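Local coordinates for protein AAA ATPase, central region (Enterococcus faecium, PDB 2R9G) that forms the C-terminal, largely helical part of an AAA+ ATPase of the MgsA family, whose members probably act in maintaining DNA replication, at residues His35-Leu40 and Ile89-Val94; Glu59-Gly64 and Val96-Ser101. All coordinates share one frame; numbering follows the deposited sequence.

Contact 1: His35-Leu40 and Ile89-Val94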
loop_
_atom_site.group_PDB
_atom_site.type_symbol
_atom_site.label_atom_id
_atom_site.label_comp_id
_atom_site.label_asym_id
_atom_site.label_seq_id
_atom_site.Cartn_x
_atom_site.Cartn_y
_atom_site.Cartn_z
ATOM N N HIS C 35 -13.700 2.978 22.265
ATOM C CA HIS C 35 -14.048 3.877 23.353
ATOM C C HIS C 35 -12.955 4.916 23.583
ATOM O O HIS C 35 -13.249 6.111 23.676
ATOM C CB HIS C 35 -14.307 3.103 24.646
ATOM C CG HIS C 35 -14.227 3.957 25.872
ATOM N ND1 HIS C 35 -15.187 4.893 26.184
ATOM C CD2 HIS C 35 -13.286 4.045 26.838
ATOM C CE1 HIS C 35 -14.849 5.509 27.301
ATOM N NE2 HIS C 35 -13.699 5.015 27.717
ATOM N N TYR C 36 -11.703 4.462 23.664
ATOM C CA TYR C 36 -10.576 5.374 23.873
ATOM C C TYR C 36 -10.263 6.231 22.660
ATOM O O TYR C 36 -9.852 7.381 22.823
ATOM C CB TYR C 36 -9.327 4.647 24.386
ATOM C CG TYR C 36 -9.543 4.076 25.767
ATOM C CD1 TYR C 36 -9.796 4.912 26.861
ATOM C CD2 TYR C 36 -9.538 2.703 25.975
ATOM C CE1 TYR C 36 -10.022 4.382 28.135
ATOM C CE2 TYR C 36 -9.768 2.165 27.226
ATOM C CZ TYR C 36 -10.002 3.002 28.301
ATOM O OH TYR C 36 -10.209 2.445 29.535
ATOM N N LEU C 37 -10.476 5.692 21.456
ATOM C CA LEU C 37 -10.359 6.505 20.240
ATOM C C LEU C 37 -11.370 7.650 20.280
ATOM O O LEU C 37 -11.015 8.803 20.012
ATOM C CB LEU C 37 -10.504 5.672 18.957
ATOM C CG LEU C 37 -10.594 6.413 17.608
ATOM C CD1 LEU C 37 -9.418 7.371 17.376
ATOM C CD2 LEU C 37 -10.720 5.439 16.455
ATOM N N ALA C 38 -12.606 7.316 20.657
ATOM C CA ALA C 38 -13.695 8.276 20.777
ATOM C C ALA C 38 -13.374 9.429 21.728
ATOM O O ALA C 38 -13.662 10.579 21.420
ATOM C CB ALA C 38 -14.959 7.573 21.197
ATOM N N ARG C 39 -12.773 9.105 22.869
ATOM C CA ARG C 39 -12.345 10.091 23.853
ATOM C C ARG C 39 -11.258 11.000 23.303
ATOM O O ARG C 39 -11.245 12.196 23.587
ATOM C CB ARG C 39 -11.825 9.397 25.110
ATOM C CG ARG C 39 -12.916 8.813 25.960
ATOM C CD ARG C 39 -12.364 8.005 27.088
ATOM N NE ARG C 39 -11.954 8.816 28.228
ATOM C CZ ARG C 39 -11.843 8.348 29.467
ATOM N NH1 ARG C 39 -12.137 7.075 29.737
ATOM N NH2 ARG C 39 -11.453 9.159 30.440
ATOM N N LEU C 40 -10.349 10.417 22.530
ATOM C CA LEU C 40 -9.275 11.158 21.889
ATOM C C LEU C 40 -9.783 12.067 20.774
ATOM O O LEU C 40 -9.335 13.206 20.655
ATOM C CB LEU C 40 -8.207 10.198 21.360
ATOM C CG LEU C 40 -7.370 9.487 22.424
ATOM C CD1 LEU C 40 -6.555 8.400 21.766
ATOM C CD2 LEU C 40 -6.475 10.463 23.220
ATOM N N ILE C 89 -13.123 8.361 10.567
ATOM C CA ILE C 89 -13.602 7.206 9.810
ATOM C C ILE C 89 -12.463 6.257 9.386
ATOM O O ILE C 89 -12.504 5.085 9.761
ATOM C CB ILE C 89 -14.520 7.621 8.626
ATOM C CG1 ILE C 89 -15.723 8.426 9.125
ATOM C CG2 ILE C 89 -14.963 6.401 7.865
ATOM C CD1 ILE C 89 -16.463 9.196 8.019
ATOM N N PRO C 90 -11.445 6.745 8.618
ATOM C CA PRO C 90 -10.289 5.853 8.417
ATOM C C PRO C 90 -9.615 5.329 9.695
ATOM O O PRO C 90 -9.157 4.184 9.715
ATOM C CB PRO C 90 -9.299 6.717 7.608
ATOM C CG PRO C 90 -9.803 8.108 7.687
ATOM C CD PRO C 90 -11.277 8.003 7.862
ATOM N N LEU C 91 -9.564 6.148 10.743
ATOM C CA LEU C 91 -8.960 5.728 12.017
ATOM C C LEU C 91 -9.723 4.590 12.672
ATOM O O LEU C 91 -9.105 3.680 13.212
ATOM C CB LEU C 91 -8.846 6.893 12.995
ATOM C CG LEU C 91 -7.977 8.050 12.505
ATOM C CD1 LEU C 91 -7.966 9.149 13.534
ATOM C CD2 LEU C 91 -6.550 7.570 12.157
ATOM N N ALA C 92 -11.054 4.653 12.628
ATOM C CA ALA C 92 -11.907 3.565 13.130
ATOM C C ALA C 92 -11.635 2.262 12.395
ATOM O O ALA C 92 -11.491 1.198 13.030
ATOM C CB ALA C 92 -13.387 3.931 13.012
ATOM N N ASP C 93 -11.563 2.354 11.063
ATOM C CA ASP C 93 -11.286 1.214 10.209
ATOM C C ASP C 93 -9.989 0.519 10.593
ATOM O O ASP C 93 -9.946 -0.708 10.682
ATOM C CB ASP C 93 -11.192 1.647 8.742
ATOM C CG ASP C 93 -12.542 1.959 8.119
ATOM O OD1 ASP C 93 -12.523 2.419 6.966
ATOM O OD2 ASP C 93 -13.603 1.759 8.753
ATOM N N VAL C 94 -8.936 1.303 10.811
ATOM C CA VAL C 94 -7.637 0.722 11.105
ATOM C C VAL C 94 -7.549 0.189 12.521
ATOM O O VAL C 94 -6.894 -0.811 12.753
ATOM C CB VAL C 94 -6.413 1.628 10.707
ATOM C CG1 VAL C 94 -6.376 1.830 9.213
ATOM C CG2 VAL C 94 -6.435 2.957 11.392
#
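Leu37 reaches from helix 30-43 to the backbone of helix 88-100 and carries the whole apolar contact through one methyl, CD2. With CG anti to the backbone N (chi1 172°), the side chain stretches straight out across the gap, so that CD2 lies 3.9 Å from Ala92 N and 4.0 Å from Leu91 C. The same methyl meets Leu91 CB at 4.2 Å, whereas the isopropyl end of Leu91 heads away from Leu37 to pack on Ile49 and Leu53 of helix 46-61. Ala92 adds only a small patch beside the methyl, and its CA is the nearest to that of Leu37, at 7.8 Å. Leu37 touches Ile49 as well, so a third helix shares this contact, and it also reaches Phe21 of helix 14-26.

The polar groups lie on the far side of helix 30-43. Arg39 NH1 donates to His35 NE2 at 3.3 Å, a long but fairly straight bond (163°) that comes nearly in the guanidinium plane yet tilts 20° from the imidazole plane. The edge of the His35 ring sits over the face of Tyr36, with His35 CD2 3.5 Å above the phenol plane. Arg39 NH2 forms salt bridges with Asp8 and Asp12, and Tyr36 OH bonds to Tyr162 O of the second subunit, so this side of the helix is joined to the start of the modelled chain and to the second subunit.

One leucine methyl resting on a neighbouring backbone is ordinary helix-to-helix packing, here within the buried helical bundle of the MgsA-type C-terminal region.

Contact 2: Glu59-Gly64 and Val96-Ser101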
loop_
_atom_site.group_PDB
_atom_site.type_symbol
_atom_site.label_atom_id
_atom_site.label_comp_id
_atom_site.label_asym_id
_atom_site.label_seq_id
_atom_site.Cartn_x
_atom_site.Cartn_y
_atom_site.Cartn_z
ATOM N N GLU C 59 4.411 -1.498 16.376
ATOM C CA GLU C 59 4.944 -2.075 17.610
ATOM C C GLU C 59 4.264 -3.397 17.916
ATOM O O GLU C 59 4.923 -4.407 18.122
ATOM C CB GLU C 59 4.770 -1.114 18.793
ATOM C CG GLU C 59 5.446 -1.570 20.063
ATOM C CD GLU C 59 5.180 -0.653 21.245
ATOM O OE1 GLU C 59 5.273 0.592 21.098
ATOM O OE2 GLU C 59 4.888 -1.185 22.333
ATOM N N ASP C 60 2.940 -3.377 17.921
ATOM C CA ASP C 60 2.170 -4.489 18.462
ATOM C C ASP C 60 1.624 -5.443 17.417
ATOM O O ASP C 60 1.403 -6.617 17.711
ATOM C CB ASP C 60 1.061 -3.954 19.368
ATOM C CG ASP C 60 1.622 -3.256 20.605
ATOM O OD1 ASP C 60 2.484 -3.860 21.283
ATOM O OD2 ASP C 60 1.218 -2.110 20.902
ATOM N N ILE C 61 1.417 -4.953 16.201
ATOM C CA ILE C 61 0.925 -5.806 15.122
ATOM C C ILE C 61 2.132 -6.239 14.302
ATOM O O ILE C 61 2.432 -7.432 14.247
ATOM C CB ILE C 61 -0.244 -5.146 14.315
ATOM C CG1 ILE C 61 -1.565 -5.270 15.085
ATOM C CG2 ILE C 61 -0.412 -5.775 12.930
ATOM C CD1 ILE C 61 -1.746 -4.287 16.275
ATOM N N GLY C 62 2.845 -5.279 13.716
ATOM C CA GLY C 62 4.159 -5.520 13.108
ATOM C C GLY C 62 4.158 -6.593 12.038
ATOM O O GLY C 62 3.440 -6.481 11.044
ATOM N N LEU C 63 4.932 -7.652 12.272
ATOM C CA LEU C 63 5.027 -8.790 11.343
ATOM C C LEU C 63 3.835 -9.740 11.406
ATOM O O LEU C 63 3.695 -10.628 10.559
ATOM C CB LEU C 63 6.324 -9.568 11.582
ATOM C CG LEU C 63 7.644 -8.816 11.415
ATOM C CD1 LEU C 63 8.772 -9.713 11.831
ATOM C CD2 LEU C 63 7.871 -8.309 9.989
ATOM N N GLY C 64 2.982 -9.544 12.412
ATOM C CA GLY C 64 1.704 -10.234 12.513
ATOM C C GLY C 64 0.824 -9.956 11.309
ATOM O O GLY C 64 0.107 -10.843 10.841
ATOM N N VAL C 96 -10.034 -1.238 14.303
ATOM C CA VAL C 96 -10.682 -2.549 14.300
ATOM C C VAL C 96 -9.781 -3.614 13.672
ATOM O O VAL C 96 -9.564 -4.673 14.266
ATOM C CB VAL C 96 -12.065 -2.502 13.614
ATOM C CG1 VAL C 96 -12.686 -3.864 13.615
ATOM C CG2 VAL C 96 -12.981 -1.534 14.353
ATOM N N ASP C 97 -9.239 -3.297 12.494
ATOM C CA ASP C 97 -8.287 -4.143 11.777
ATOM C C ASP C 97 -7.071 -4.493 12.643
ATOM O O ASP C 97 -6.686 -5.656 12.705
ATOM C CB ASP C 97 -7.844 -3.455 10.469
ATOM C CG ASP C 97 -6.955 -4.342 9.581
ATOM O OD1 ASP C 97 -6.859 -5.572 9.796
ATOM O OD2 ASP C 97 -6.345 -3.792 8.640
ATOM N N LEU C 98 -6.485 -3.494 13.304
ATOM C CA LEU C 98 -5.315 -3.712 14.158
ATOM C C LEU C 98 -5.634 -4.579 15.377
ATOM O O LEU C 98 -4.881 -5.498 15.692
ATOM C CB LEU C 98 -4.705 -2.384 14.608
ATOM C CG LEU C 98 -3.950 -1.499 13.613
ATOM C CD1 LEU C 98 -3.384 -0.274 14.352
ATOM C CD2 LEU C 98 -2.861 -2.265 12.845
ATOM N N CYS C 99 -6.754 -4.283 16.041
ATOM C CA CYS C 99 -7.256 -5.081 17.181
ATOM C C CYS C 99 -7.411 -6.559 16.858
ATOM O O CYS C 99 -7.155 -7.405 17.706
ATOM C CB CYS C 99 -8.627 -4.576 17.669
ATOM S SG CYS C 99 -8.605 -2.974 18.482
ATOM N N LEU C 100 -7.834 -6.874 15.637
ATOM C CA LEU C 100 -8.223 -8.247 15.329
ATOM C C LEU C 100 -7.196 -9.042 14.515
ATOM O O LEU C 100 -7.341 -10.256 14.336
ATOM C CB LEU C 100 -9.627 -8.272 14.706
ATOM C CG LEU C 100 -10.759 -7.854 15.660
ATOM C CD1 LEU C 100 -12.117 -7.723 14.946
ATOM C CD2 LEU C 100 -10.866 -8.799 16.865
ATOM N N SER C 101 -6.151 -8.355 14.056
ATOM C CA SER C 101 -5.035 -8.968 13.334
ATOM C C SER C 101 -4.086 -9.676 14.293
ATOM O O SER C 101 -4.115 -9.394 15.488
ATOM C CB SER C 101 -4.272 -7.899 12.547
ATOM O OG SER C 101 -5.038 -7.484 11.431
#
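Ile61 sets its CG1 anti to the carbonyl carbon (chi1 -79°), and a chi2 of 77° folds CD1 round toward Leu98 at the end of helix 88-100. CG1 and CD1 thereby both come to 3.4 Å from Leu98 O, while CD1 also packs on Leu98 CB at 3.9 Å. Leu98 answers with CD2, 4.0 Å from Ile61 CG1, and the two side chains cross at about a right angle. The other branch of Ile61, CG2, reaches Ser101 CB at 4.4 Å.

Ser101 OG donates a hydrogen bond back to Asp97 O (2.8 Å) from above the carbonyl plane rather than on a lone pair, and bonds to Asn65 ND2 as well. This ties the end of helix 88-100 to the chain that follows helix 46-61. There Gly62 leaves the helix with positive phi, and Gly64 N bonds to Ile61 O at 2.9 Å.

Lys103 lies against Ile61 and donates to the carbonyls of Cys99 and Ser101. Helix 66-82 flanks the contact through Thr72, which touches Leu98, and through Arg71, salt-bridged to Asp97; helix 30-43 packs against Cys99, and Tyr181 of the second subunit against Ser101.

Overall arrangement
From the N terminus, the chain runs through helix 14-26 into helix 30-43, where the first half of contact 1 lies, and then into helix 46-61, whose end, with the turn after it, supplies the first half of contact 2. Helix 66-82 follows before helix 88-100, with the residue just after it, provides both second halves in the same order. Contact 1 thus closes a loop of 48 residues and contact 2 one of 31, and the two loops cross rather than nest. The contact centres lie about 15 Å apart, and both use helix 88-100, which therefore joins two helices consecutive in the chain into one bundle. The second subunit reaches both contacts, while a third touches contact 2.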